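Local coordinates for protein succinate dehydrogenase (Membrane anchor subunit) (Mycolicibacterium smegmatis, PDB 7D6V) that probably passes electrons to quinone as the membrane anchor of succinate dehydrogenase, holding a membrane-embedded Rieske-type iron-sulfur cluster and binding ubiquinone-1 and a phospholipid, at residues 121-124 with 128-131; 109-112 with 116-119; 36-41 with 243-248. All blocks are in the same frame, centred on the assembly; numbering follows the deposited sequence.

Contact 1 of 3, residues 121-124 with 128-131; sequences YYRS and SPTA. With PEV ((1S)-2-{[(2-aminoethoxy)(hydroxy)phosphoryl]oxy}-1-[(palmitoyloxy)methyl]ethyl stearate), chain I.
The carbonyl of Tyr122, in the last turn of helix 115-124, takes the amide hydrogen of Ser128: Ser128 N lies 2.7 Å from Tyr122 O, with a nearly straight N-H...O angle of 172°. The donor sits almost on the line of the C=O bond, and the chain turns back on itself through a loop as it leaves the helix. One residue on, Pro129 O faces the root of Arg123, where Arg123 CA makes a CA-H...O contact at 3.2 Å to Pro129 O. Arg123 CG is anti to its own carbonyl carbon (chi1 -75°), so that CB and CG both pass Pro129 O. The chain then bends at chi2 and carries the guanidinium on to Thr206 O and, in a salt bridge, Glu211, both of the iron-sulfur subunit. Tyr121 and Tyr122 face the phospholipid instead. Tyr121 has CG wedged between backbone N and carbonyl carbon (chi1 60°), which lays one ring face against the acyl chain; PEV C38 stands 3.8 Å above that plane, offset toward the rim, and Tyr121 CD1 is 3.7 Å from PEV C41. The hydroxyl of Tyr121 is hydrogen-bonded to Leu112 O and Gln152. Tyr122 meets PEV C35 with its ring edge, 4.0 Å from Tyr122 CE1, and its hydroxyl pairs with Gln152 and Glu144. The chemistry is thus of three kinds: a backbone bond holds the loop to the helix end, aromatic carbon borders the lipid tail, and the salt bridge joins this part of the anchor to the iron-sulfur subunit.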
loop_
_atom_site.group_PDB
_atom_site.type_symbol
_atom_site.label_atom_id
_atom_site.label_comp_id
_atom_site.label_asym_id
_atom_site.label_seq_id
_atom_site.Cartn_x
_atom_site.Cartn_y
_atom_site.Cartn_z
ATOM N N TYR C 121 14.200 -12.954 -25.642
ATOM C CA TYR C 121 15.600 -13.170 -25.976
ATOM C C TYR C 121 16.555 -12.280 -25.190
ATOM O O TYR C 121 17.697 -12.688 -24.995
ATOM C CB TYR C 121 15.869 -13.050 -27.486
ATOM C CG TYR C 121 15.551 -11.751 -28.189
ATOM C CD1 TYR C 121 14.530 -11.685 -29.122
ATOM C CD2 TYR C 121 16.297 -10.606 -27.954
ATOM C CE1 TYR C 121 14.244 -10.515 -29.784
ATOM C CE2 TYR C 121 16.016 -9.429 -28.608
ATOM C CZ TYR C 121 14.989 -9.390 -29.521
ATOM O OH TYR C 121 14.706 -8.221 -30.180
ATOM N N TYR C 122 16.121 -11.127 -24.671
ATOM C CA TYR C 122 16.971 -10.393 -23.741
ATOM C C TYR C 122 17.242 -11.222 -22.496
ATOM O O TYR C 122 18.333 -11.157 -21.923
ATOM C CB TYR C 122 16.328 -9.061 -23.350
ATOM C CG TYR C 122 16.373 -7.989 -24.410
ATOM C CD1 TYR C 122 17.375 -7.967 -25.366
ATOM C CD2 TYR C 122 15.413 -6.991 -24.447
ATOM C CE1 TYR C 122 17.409 -6.990 -26.333
ATOM C CE2 TYR C 122 15.440 -6.012 -25.407
ATOM C CZ TYR C 122 16.439 -6.015 -26.347
ATOM O OH TYR C 122 16.467 -5.034 -27.307
ATOM N N ARG C 123 16.253 -12.001 -22.053
ATOM C CA ARG C 123 16.493 -12.919 -20.945
ATOM C C ARG C 123 17.350 -14.104 -21.375
ATOM O O ARG C 123 18.315 -14.462 -20.692
ATOM C CB ARG C 123 15.165 -13.402 -20.367
ATOM C CG ARG C 123 14.447 -12.383 -19.515
ATOM C CD ARG C 123 13.677 -13.070 -18.414
ATOM N NE ARG C 123 12.674 -12.203 -17.810
ATOM C CZ ARG C 123 11.974 -12.525 -16.729
ATOM N NH1 ARG C 123 12.174 -13.690 -16.135
ATOM N NH2 ARG C 123 11.079 -11.680 -16.241
ATOM N N SER C 124 17.023 -14.720 -22.512
ATOM C CA SER C 124 17.567 -16.031 -22.851
ATOM C C SER C 124 18.932 -15.970 -23.529
ATOM O O SER C 124 19.845 -16.706 -23.145
ATOM C CB SER C 124 16.580 -16.781 -23.747
ATOM O OG SER C 124 15.325 -16.918 -23.113
ATOM N N SER C 128 20.244 -10.602 -20.068
ATOM C CA SER C 128 20.198 -9.282 -19.453
ATOM C C SER C 128 19.763 -9.441 -17.998
ATOM O O SER C 128 20.590 -9.228 -17.114
ATOM C CB SER C 128 19.311 -8.333 -20.251
ATOM O OG SER C 128 19.995 -7.859 -21.394
ATOM N N PRO C 129 18.536 -9.812 -17.667
ATOM C CA PRO C 129 18.409 -10.772 -16.569
ATOM C C PRO C 129 18.242 -12.174 -17.132
ATOM O O PRO C 129 17.337 -12.402 -17.939
ATOM C CB PRO C 129 17.179 -10.283 -15.799
ATOM C CG PRO C 129 16.371 -9.592 -16.791
ATOM C CD PRO C 129 17.291 -9.043 -17.844
ATOM N N THR C 130 19.093 -13.121 -16.740
ATOM C CA THR C 130 18.785 -14.515 -17.039
ATOM C C THR C 130 17.544 -14.944 -16.274
ATOM O O THR C 130 16.614 -15.526 -16.842
ATOM C CB THR C 130 19.975 -15.410 -16.696
ATOM O OG1 THR C 130 21.158 -14.894 -17.311
ATOM C CG2 THR C 130 19.739 -16.819 -17.194
ATOM N N ALA C 131 17.508 -14.631 -14.984
ATOM C CA ALA C 131 16.332 -14.720 -14.142
ATOM C C ALA C 131 16.241 -13.424 -13.350
ATOM O O ALA C 131 17.100 -12.548 -13.462
ATOM C CB ALA C 131 16.388 -15.951 -13.230
HETATM C C48 PEV I . 9.628 -16.246 -34.267
HETATM C C47 PEV I . 10.829 -15.804 -35.096
HETATM C C46 PEV I . 11.604 -14.706 -34.378
HETATM C C45 PEV I . 12.503 -15.301 -33.303
HETATM C C44 PEV I . 13.788 -14.500 -33.137
HETATM C C43 PEV I . 14.490 -14.825 -31.825
HETATM C C42 PEV I . 15.999 -14.847 -32.010
HETATM C C41 PEV I . 16.635 -13.581 -31.458
HETATM C C40 PEV I . 18.103 -13.793 -31.125
HETATM C C39 PEV I . 18.938 -12.623 -31.612
HETATM C C38 PEV I . 18.810 -11.453 -30.648
HETATM C C37 PEV I . 19.847 -11.545 -29.537
HETATM C C36 PEV I . 20.597 -10.235 -29.379
HETATM C C35 PEV I . 20.013 -9.404 -28.246
HETATM C C34 PEV I . 21.076 -8.496 -27.649
HETATM C C33 PEV I . 21.810 -7.729 -28.736
HETATM C C32 PEV I . 23.206 -7.348 -28.272
HETATM C C31 PEV I . 23.214 -5.955 -27.667
HETATM O O31 PEV I . 22.617 -5.741 -26.669
HETATM O O2 PEV I . 23.932 -4.934 -28.287
HETATM C C2 PEV I . 25.029 -4.516 -27.536
HETATM C C1 PEV I . 24.644 -3.245 -26.791
HETATM O O3P PEV I . 24.159 -3.607 -25.531
HETATM P P PEV I . 24.958 -3.073 -24.193
HETATM O O1P PEV I . 26.149 -3.955 -23.916
HETATM O O2P PEV I . 24.021 -3.094 -23.012
HETATM O O4P PEV I . 25.487 -1.541 -24.472
HETATM C C4 PEV I . 26.827 -1.348 -24.818
HETATM C C5 PEV I . 26.896 -0.222 -25.848
HETATM N N6 PEV I . 28.125 -0.313 -26.612
HETATM C C3 PEV I . 26.205 -4.254 -28.471
HETATM O O3 PEV I . 26.314 -5.358 -29.324
HETATM C C11 PEV I . 25.981 -5.093 -30.656
HETATM O O11 PEV I . 26.604 -4.303 -31.279
HETATM C C12 PEV I . 24.806 -5.815 -31.308
HETATM C C13 PEV I . 25.167 -6.378 -32.679
HETATM C C14 PEV I . 24.219 -7.493 -33.107
HETATM C C15 PEV I . 22.753 -7.109 -32.930
HETATM C C16 PEV I . 21.997 -7.174 -34.253
HETATM C C17 PEV I . 20.583 -7.743 -34.132
HETATM C C18 PEV I . 20.177 -8.078 -32.697
HETATM C C19 PEV I . 18.884 -7.387 -32.262
HETATM C C20 PEV I . 18.371 -6.368 -33.279
HETATM C C21 PEV I . 16.886 -6.071 -33.086
HETATM C C22 PEV I . 16.245 -5.485 -34.340
HETATM C C23 PEV I . 16.206 -3.958 -34.347
HETATM C C24 PEV I . 16.460 -3.417 -35.749
HETATM C C25 PEV I . 15.208 -3.462 -36.618
HETATM C C26 PEV I . 15.418 -4.299 -37.876
#

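Contact 2 of 3, residues 109-112 with 116-119; sequences AFRL and YYRK. With PEV ((1S)-2-{[(2-aminoethoxy)(hydroxy)phosphoryl]oxy}-1-[(palmitoyloxy)methyl]ethyl stearate), chain I.
Helix 104-112 ends and helix 115-124 begins almost at once, so the backbones of 109-112 and 116-119 come together across a tight turn between two consecutive helices of the membrane anchor, with Leu112 and Tyr117 the nearest pair at 6.5 Å between their CA atoms. The turn holds Cys114 of the iron-sulfur cluster site, and around it the chain lines both the cluster, which Phe110 touches, and the phospholipid pocket. Arg111 and Tyr117 carry most of the contact. The arginine chain is extended from CG to NE and crosses the tyrosine at a slant, Arg111 CB lying over one ring face. Tyr117 CG is anti to its carbonyl carbon (chi1 -82°), which sends the ring up past Arg111 and brings the hydroxyl to the guanidinium edge, while the foot of the tyrosine sits by the carbonyl of Arg111. The guanidinium plane stands 77° from the ring plane. The bond from Arg111 NH1 to Tyr117 OH is weak, strongly bent with an N-H...O angle of 118°, and its modelled length of 2.5 Å is doubtful. A firmer partner of the guanidinium is Thr247 OG1 on helix 240-264, which pairs with NH2; Tyr202 packs against both Arg111 and Tyr117. Arg118 CG lies 3.9 Å from Leu112 O, and the bends further out turn the guanidinium to Thr113 O, Glu144 and the ring of Tyr115. Lipid carbon fills in beside the pair: the end of one acyl chain, PEV C48, touches Arg111 CD at 3.6 Å. Leu112 lies between the two tails of the phospholipid, its CD2 4.0 Å from PEV C22 and its other methyl, Leu112 CD1, 3.6 Å from PEV C44.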
loop_
_atom_site.group_PDB
_atom_site.type_symbol
_atom_site.label_atom_id
_atom_site.label_comp_id
_atom_site.label_asym_id
_atom_site.label_seq_id
_atom_site.Cartn_x
_atom_site.Cartn_y
_atom_site.Cartn_z
ATOM N N ALA C 109 11.329 -9.176 -39.070
ATOM C CA ALA C 109 11.540 -7.932 -38.338
ATOM C C ALA C 109 10.389 -7.645 -37.381
ATOM O O ALA C 109 10.603 -7.126 -36.279
ATOM C CB ALA C 109 11.724 -6.781 -39.320
ATOM N N PHE C 110 9.162 -7.978 -37.785
ATOM C CA PHE C 110 8.001 -7.762 -36.931
ATOM C C PHE C 110 8.092 -8.583 -35.658
ATOM O O PHE C 110 7.777 -8.092 -34.570
ATOM C CB PHE C 110 6.727 -8.105 -37.703
ATOM C CG PHE C 110 5.472 -8.013 -36.886
ATOM C CD1 PHE C 110 5.047 -6.803 -36.374
ATOM C CD2 PHE C 110 4.710 -9.139 -36.643
ATOM C CE1 PHE C 110 3.893 -6.719 -35.630
ATOM C CE2 PHE C 110 3.554 -9.059 -35.901
ATOM C CZ PHE C 110 3.145 -7.846 -35.397
ATOM N N ARG C 111 8.511 -9.839 -35.769
ATOM C CA ARG C 111 8.644 -10.648 -34.566
ATOM C C ARG C 111 9.936 -10.370 -33.811
ATOM O O ARG C 111 10.003 -10.639 -32.610
ATOM C CB ARG C 111 8.531 -12.130 -34.913
ATOM C CG ARG C 111 7.098 -12.563 -35.123
ATOM C CD ARG C 111 6.965 -14.061 -35.183
ATOM N NE ARG C 111 5.604 -14.473 -35.501
ATOM C CZ ARG C 111 4.756 -14.988 -34.619
ATOM N NH1 ARG C 111 5.125 -15.151 -33.359
ATOM N NH2 ARG C 111 3.538 -15.339 -34.997
ATOM N N LEU C 112 10.952 -9.822 -34.478
ATOM C CA LEU C 112 12.184 -9.460 -33.790
ATOM C C LEU C 112 12.019 -8.191 -32.970
ATOM O O LEU C 112 12.676 -8.037 -31.934
ATOM C CB LEU C 112 13.311 -9.292 -34.804
ATOM C CG LEU C 112 14.720 -9.636 -34.329
ATOM C CD1 LEU C 112 14.804 -11.094 -33.925
ATOM C CD2 LEU C 112 15.730 -9.317 -35.413
ATOM N N TYR C 116 7.100 -8.676 -26.610
ATOM C CA TYR C 116 7.250 -9.941 -25.899
ATOM C C TYR C 116 8.538 -10.652 -26.293
ATOM O O TYR C 116 9.274 -11.148 -25.434
ATOM C CB TYR C 116 6.059 -10.864 -26.142
ATOM C CG TYR C 116 6.395 -12.265 -25.695
ATOM C CD1 TYR C 116 6.594 -12.549 -24.352
ATOM C CD2 TYR C 116 6.571 -13.287 -26.614
ATOM C CE1 TYR C 116 6.939 -13.811 -23.937
ATOM C CE2 TYR C 116 6.911 -14.555 -26.206
ATOM C CZ TYR C 116 7.090 -14.812 -24.865
ATOM O OH TYR C 116 7.425 -16.077 -24.449
ATOM N N TYR C 117 8.819 -10.729 -27.594
ATOM C CA TYR C 117 10.006 -11.446 -28.041
ATOM C C TYR C 117 11.277 -10.778 -27.546
ATOM O O TYR C 117 12.262 -11.462 -27.250
ATOM C CB TYR C 117 10.015 -11.556 -29.563
ATOM C CG TYR C 117 9.161 -12.679 -30.092
ATOM C CD1 TYR C 117 9.605 -13.990 -30.057
ATOM C CD2 TYR C 117 7.909 -12.430 -30.625
ATOM C CE1 TYR C 117 8.824 -15.018 -30.538
ATOM C CE2 TYR C 117 7.123 -13.448 -31.107
ATOM C CZ TYR C 117 7.585 -14.739 -31.062
ATOM O OH TYR C 117 6.798 -15.755 -31.546
ATOM N N ARG C 118 11.273 -9.448 -27.444
ATOM C CA ARG C 118 12.426 -8.755 -26.888
ATOM C C ARG C 118 12.687 -9.197 -25.460
ATOM O O ARG C 118 13.830 -9.481 -25.096
ATOM C CB ARG C 118 12.222 -7.244 -26.958
ATOM C CG ARG C 118 12.709 -6.627 -28.247
ATOM C CD ARG C 118 11.773 -5.557 -28.737
ATOM N NE ARG C 118 11.972 -4.306 -28.016
ATOM C CZ ARG C 118 11.177 -3.252 -28.121
ATOM N NH1 ARG C 118 10.123 -3.295 -28.922
ATOM N NH2 ARG C 118 11.434 -2.156 -27.429
ATOM N N LYS C 119 11.638 -9.282 -24.640
ATOM C CA LYS C 119 11.781 -9.844 -23.302
ATOM C C LYS C 119 12.390 -11.236 -23.355
ATOM O O LYS C 119 13.367 -11.534 -22.651
ATOM C CB LYS C 119 10.421 -9.897 -22.611
ATOM C CG LYS C 119 10.472 -10.494 -21.223
ATOM C CD LYS C 119 9.100 -10.617 -20.605
ATOM C CE LYS C 119 8.569 -12.022 -20.744
ATOM N NZ LYS C 119 9.262 -12.948 -19.812
HETATM C C48 PEV I . 9.628 -16.246 -34.267
HETATM C C47 PEV I . 10.829 -15.804 -35.096
HETATM C C46 PEV I . 11.604 -14.706 -34.378
HETATM C C45 PEV I . 12.503 -15.301 -33.303
HETATM C C44 PEV I . 13.788 -14.500 -33.137
HETATM C C43 PEV I . 14.490 -14.825 -31.825
HETATM C C42 PEV I . 15.999 -14.847 -32.010
HETATM C C41 PEV I . 16.635 -13.581 -31.458
HETATM C C40 PEV I . 18.103 -13.793 -31.125
HETATM C C39 PEV I . 18.938 -12.623 -31.612
HETATM C C38 PEV I . 18.810 -11.453 -30.648
HETATM C C37 PEV I . 19.847 -11.545 -29.537
HETATM C C36 PEV I . 20.597 -10.235 -29.379
HETATM C C35 PEV I . 20.013 -9.404 -28.246
HETATM C C34 PEV I . 21.076 -8.496 -27.649
HETATM C C33 PEV I . 21.810 -7.729 -28.736
HETATM C C32 PEV I . 23.206 -7.348 -28.272
HETATM C C31 PEV I . 23.214 -5.955 -27.667
HETATM O O31 PEV I . 22.617 -5.741 -26.669
HETATM O O2 PEV I . 23.932 -4.934 -28.287
HETATM C C2 PEV I . 25.029 -4.516 -27.536
HETATM C C1 PEV I . 24.644 -3.245 -26.791
HETATM O O3P PEV I . 24.159 -3.607 -25.531
HETATM P P PEV I . 24.958 -3.073 -24.193
HETATM O O1P PEV I . 26.149 -3.955 -23.916
HETATM O O2P PEV I . 24.021 -3.094 -23.012
HETATM O O4P PEV I . 25.487 -1.541 -24.472
HETATM C C4 PEV I . 26.827 -1.348 -24.818
HETATM C C5 PEV I . 26.896 -0.222 -25.848
HETATM N N6 PEV I . 28.125 -0.313 -26.612
HETATM C C3 PEV I . 26.205 -4.254 -28.471
HETATM O O3 PEV I . 26.314 -5.358 -29.324
HETATM C C11 PEV I . 25.981 -5.093 -30.656
HETATM O O11 PEV I . 26.604 -4.303 -31.279
HETATM C C12 PEV I . 24.806 -5.815 -31.308
HETATM C C13 PEV I . 25.167 -6.378 -32.679
HETATM C C14 PEV I . 24.219 -7.493 -33.107
HETATM C C15 PEV I . 22.753 -7.109 -32.930
HETATM C C16 PEV I . 21.997 -7.174 -34.253
HETATM C C17 PEV I . 20.583 -7.743 -34.132
HETATM C C18 PEV I . 20.177 -8.078 -32.697
HETATM C C19 PEV I . 18.884 -7.387 -32.262
HETATM C C20 PEV I . 18.371 -6.368 -33.279
HETATM C C21 PEV I . 16.886 -6.071 -33.086
HETATM C C22 PEV I . 16.245 -5.485 -34.340
HETATM C C23 PEV I . 16.206 -3.958 -34.347
HETATM C C24 PEV I . 16.460 -3.417 -35.749
HETATM C C25 PEV I . 15.208 -3.462 -36.618
HETATM C C26 PEV I . 15.418 -4.299 -37.876
#

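Contact 3 of 3, residues 36-41 with 243-248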
loop_
_atom_site.group_PDB
_atom_site.type_symbol
_atom_site.label_atom_id
_atom_site.label_comp_id
_atom_site.label_asym_id
_atom_site.label_seq_id
_atom_site.Cartn_x
_atom_site.Cartn_y
_atom_site.Cartn_z
ATOM N N LEU C 36 15.986 -21.971 -21.006
ATOM C CA LEU C 36 16.244 -23.120 -21.869
ATOM C C LEU C 36 15.056 -23.409 -22.774
ATOM O O LEU C 36 15.221 -23.669 -23.970
ATOM C CB LEU C 36 16.583 -24.356 -21.037
ATOM C CG LEU C 36 17.911 -24.413 -20.298
ATOM C CD1 LEU C 36 17.953 -25.647 -19.426
ATOM C CD2 LEU C 36 19.039 -24.450 -21.301
ATOM N N LEU C 37 13.847 -23.399 -22.215
ATOM C CA LEU C 37 12.671 -23.672 -23.028
ATOM C C LEU C 37 12.511 -22.622 -24.118
ATOM O O LEU C 37 12.217 -22.954 -25.273
ATOM C CB LEU C 37 11.429 -23.735 -22.145
ATOM C CG LEU C 37 11.466 -24.821 -21.073
ATOM C CD1 LEU C 37 10.127 -24.922 -20.372
ATOM C CD2 LEU C 37 11.863 -26.153 -21.677
ATOM N N THR C 38 12.733 -21.352 -23.772
ATOM C CA THR C 38 12.680 -20.291 -24.770
ATOM C C THR C 38 13.703 -20.526 -25.874
ATOM O O THR C 38 13.395 -20.390 -27.064
ATOM C CB THR C 38 12.914 -18.934 -24.105
ATOM O OG1 THR C 38 12.029 -18.787 -22.991
ATOM C CG2 THR C 38 12.668 -17.806 -25.088
ATOM N N ASN C 39 14.927 -20.898 -25.496
ATOM C CA ASN C 39 15.990 -21.067 -26.478
ATOM C C ASN C 39 15.703 -22.229 -27.418
ATOM O O ASN C 39 15.854 -22.101 -28.636
ATOM C CB ASN C 39 17.328 -21.262 -25.773
ATOM C CG ASN C 39 17.970 -19.953 -25.376
ATOM O OD1 ASN C 39 17.677 -18.908 -25.950
ATOM N ND2 ASN C 39 18.849 -20.002 -24.388
ATOM N N LEU C 40 15.290 -23.377 -26.873
ATOM C CA LEU C 40 14.959 -24.512 -27.733
ATOM C C LEU C 40 13.766 -24.219 -28.635
ATOM O O LEU C 40 13.779 -24.586 -29.815
ATOM C CB LEU C 40 14.720 -25.782 -26.912
ATOM C CG LEU C 40 15.927 -26.569 -26.380
ATOM C CD1 LEU C 40 16.691 -25.908 -25.255
ATOM C CD2 LEU C 40 15.467 -27.954 -25.958
ATOM N N GLY C 41 12.730 -23.558 -28.116
ATOM C CA GLY C 41 11.596 -23.235 -28.968
ATOM C C GLY C 41 11.974 -22.313 -30.110
ATOM O O GLY C 41 11.629 -22.559 -31.275
ATOM N N PHE C 243 -0.203 -16.068 -27.533
ATOM C CA PHE C 243 -0.535 -16.072 -28.951
ATOM C C PHE C 243 0.707 -16.135 -29.828
ATOM O O PHE C 243 0.658 -16.715 -30.914
ATOM C CB PHE C 243 -1.378 -14.845 -29.297
ATOM C CG PHE C 243 -2.699 -14.802 -28.586
ATOM C CD1 PHE C 243 -3.437 -15.957 -28.395
ATOM C CD2 PHE C 243 -3.203 -13.607 -28.106
ATOM C CE1 PHE C 243 -4.648 -15.921 -27.739
ATOM C CE2 PHE C 243 -4.416 -13.565 -27.448
ATOM C CZ PHE C 243 -5.139 -14.725 -27.265
ATOM N N ALA C 244 1.831 -15.580 -29.372
ATOM C CA ALA C 244 3.065 -15.674 -30.145
ATOM C C ALA C 244 3.495 -17.126 -30.326
ATOM O O ALA C 244 3.742 -17.584 -31.452
ATOM C CB ALA C 244 4.165 -14.866 -29.459
ATOM N N TRP C 245 3.568 -17.872 -29.223
ATOM C CA TRP C 245 3.958 -19.275 -29.293
ATOM C C TRP C 245 2.926 -20.099 -30.050
ATOM O O TRP C 245 3.282 -20.998 -30.825
ATOM C CB TRP C 245 4.158 -19.829 -27.884
ATOM C CG TRP C 245 5.369 -19.288 -27.198
ATOM C CD1 TRP C 245 5.394 -18.436 -26.138
ATOM C CD2 TRP C 245 6.736 -19.555 -27.529
ATOM N NE1 TRP C 245 6.688 -18.157 -25.784
ATOM C CE2 TRP C 245 7.532 -18.832 -26.624
ATOM C CE3 TRP C 245 7.364 -20.338 -28.502
ATOM C CZ2 TRP C 245 8.923 -18.867 -26.662
ATOM C CZ3 TRP C 245 8.742 -20.371 -28.538
ATOM C CH2 TRP C 245 9.507 -19.640 -27.623
ATOM N N ILE C 246 1.640 -19.799 -29.850
ATOM C CA ILE C 246 0.593 -20.545 -30.538
ATOM C C ILE C 246 0.690 -20.339 -32.043
ATOM O O ILE C 246 0.547 -21.288 -32.821
ATOM C CB ILE C 246 -0.792 -20.151 -29.995
ATOM C CG1 ILE C 246 -1.012 -20.760 -28.613
ATOM C CG2 ILE C 246 -1.890 -20.598 -30.945
ATOM C CD1 ILE C 246 -2.357 -20.438 -28.021
ATOM N N THR C 247 0.940 -19.105 -32.481
ATOM C CA THR C 247 1.033 -18.848 -33.912
ATOM C C THR C 247 2.299 -19.448 -34.504
ATOM O O THR C 247 2.287 -19.906 -35.650
ATOM C CB THR C 247 0.955 -17.349 -34.197
ATOM O OG1 THR C 247 1.977 -16.664 -33.468
ATOM C CG2 THR C 247 -0.410 -16.808 -33.826
ATOM N N LEU C 248 3.395 -19.479 -33.742
ATOM C CA LEU C 248 4.574 -20.200 -34.215
ATOM C C LEU C 248 4.245 -21.668 -34.462
ATOM O O LEU C 248 4.555 -22.225 -35.527
ATOM C CB LEU C 248 5.714 -20.072 -33.207
ATOM C CG LEU C 248 6.450 -18.735 -33.139
ATOM C CD1 LEU C 248 7.790 -18.908 -32.451
ATOM C CD2 LEU C 248 6.619 -18.141 -34.523
#
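Trp245 extends its six-membered ring from helix 240-264 to the backbone of helix 33-55, where its far rim overlaps Thr38 and Gly41. Its CG is anti to the carbonyl carbon (chi1 -70°), a setting that carries the indole across the gap; the closest CA atoms of the two segments, Gly41 and Trp245, are 8.6 Å apart. Trp245 CH2 points at the carbonyl of Thr38, 4.0 Å from Thr38 O, with the oxygen at the ring edge and near its plane. Gly41 has no side chain, and the rim of the indole rests directly on its backbone, Trp245 CZ3 4.1 Å from Gly41 CA. Thr38 adds a methyl contact. Its CG2, anti to the backbone N, lies 4.2 Å from Trp245 CZ2, the two side chains crossing at about a right angle, while Thr38 OG1 bonds back to Ala34 O within its own helix. The contact joins the first and last long helices of the membrane anchor, 33-55 and 240-264, bridged here by one tryptophan rather than by close approach of the backbones, with the glycine and threonine backbone as the receiving surface. It is therefore one of carbon rims, a methyl and a carbonyl, and it is small, burying 121 Å² in all. The polar side of the indole looks elsewhere: Trp245 NE1 is hydrogen-bonded to the hydroxyl of Tyr116 on helix 115-124, and the two rings meet with planes about 75° apart. Among the surrounding elements, Trp245 also touches Leu42 and Leu248 reaches Phe45, both on helix 33-55, and Ala244 and Thr247 lean on Tyr202 of helix 188-204.

In the fold
Contacts 1 and 2 are buried and share helix 115-124 as well as the phospholipid, one at the helix end and the other near its start; contact 3 is a surface contact between two long helices far apart in sequence. Their chemistry follows their place: a backbone bond at a turn in contact 1, a weak arginine-tyrosine bond beside lipid in contact 2, and an indole rim against glycine backbone, a methyl and a carbonyl oxygen in contact 3. Probable hydrogen bonds made by polar side chains join contact 2 to each of the others, two of them to contact 3. Between contacts 1 and 3, Ser124 packs on Thr38 and Asn39.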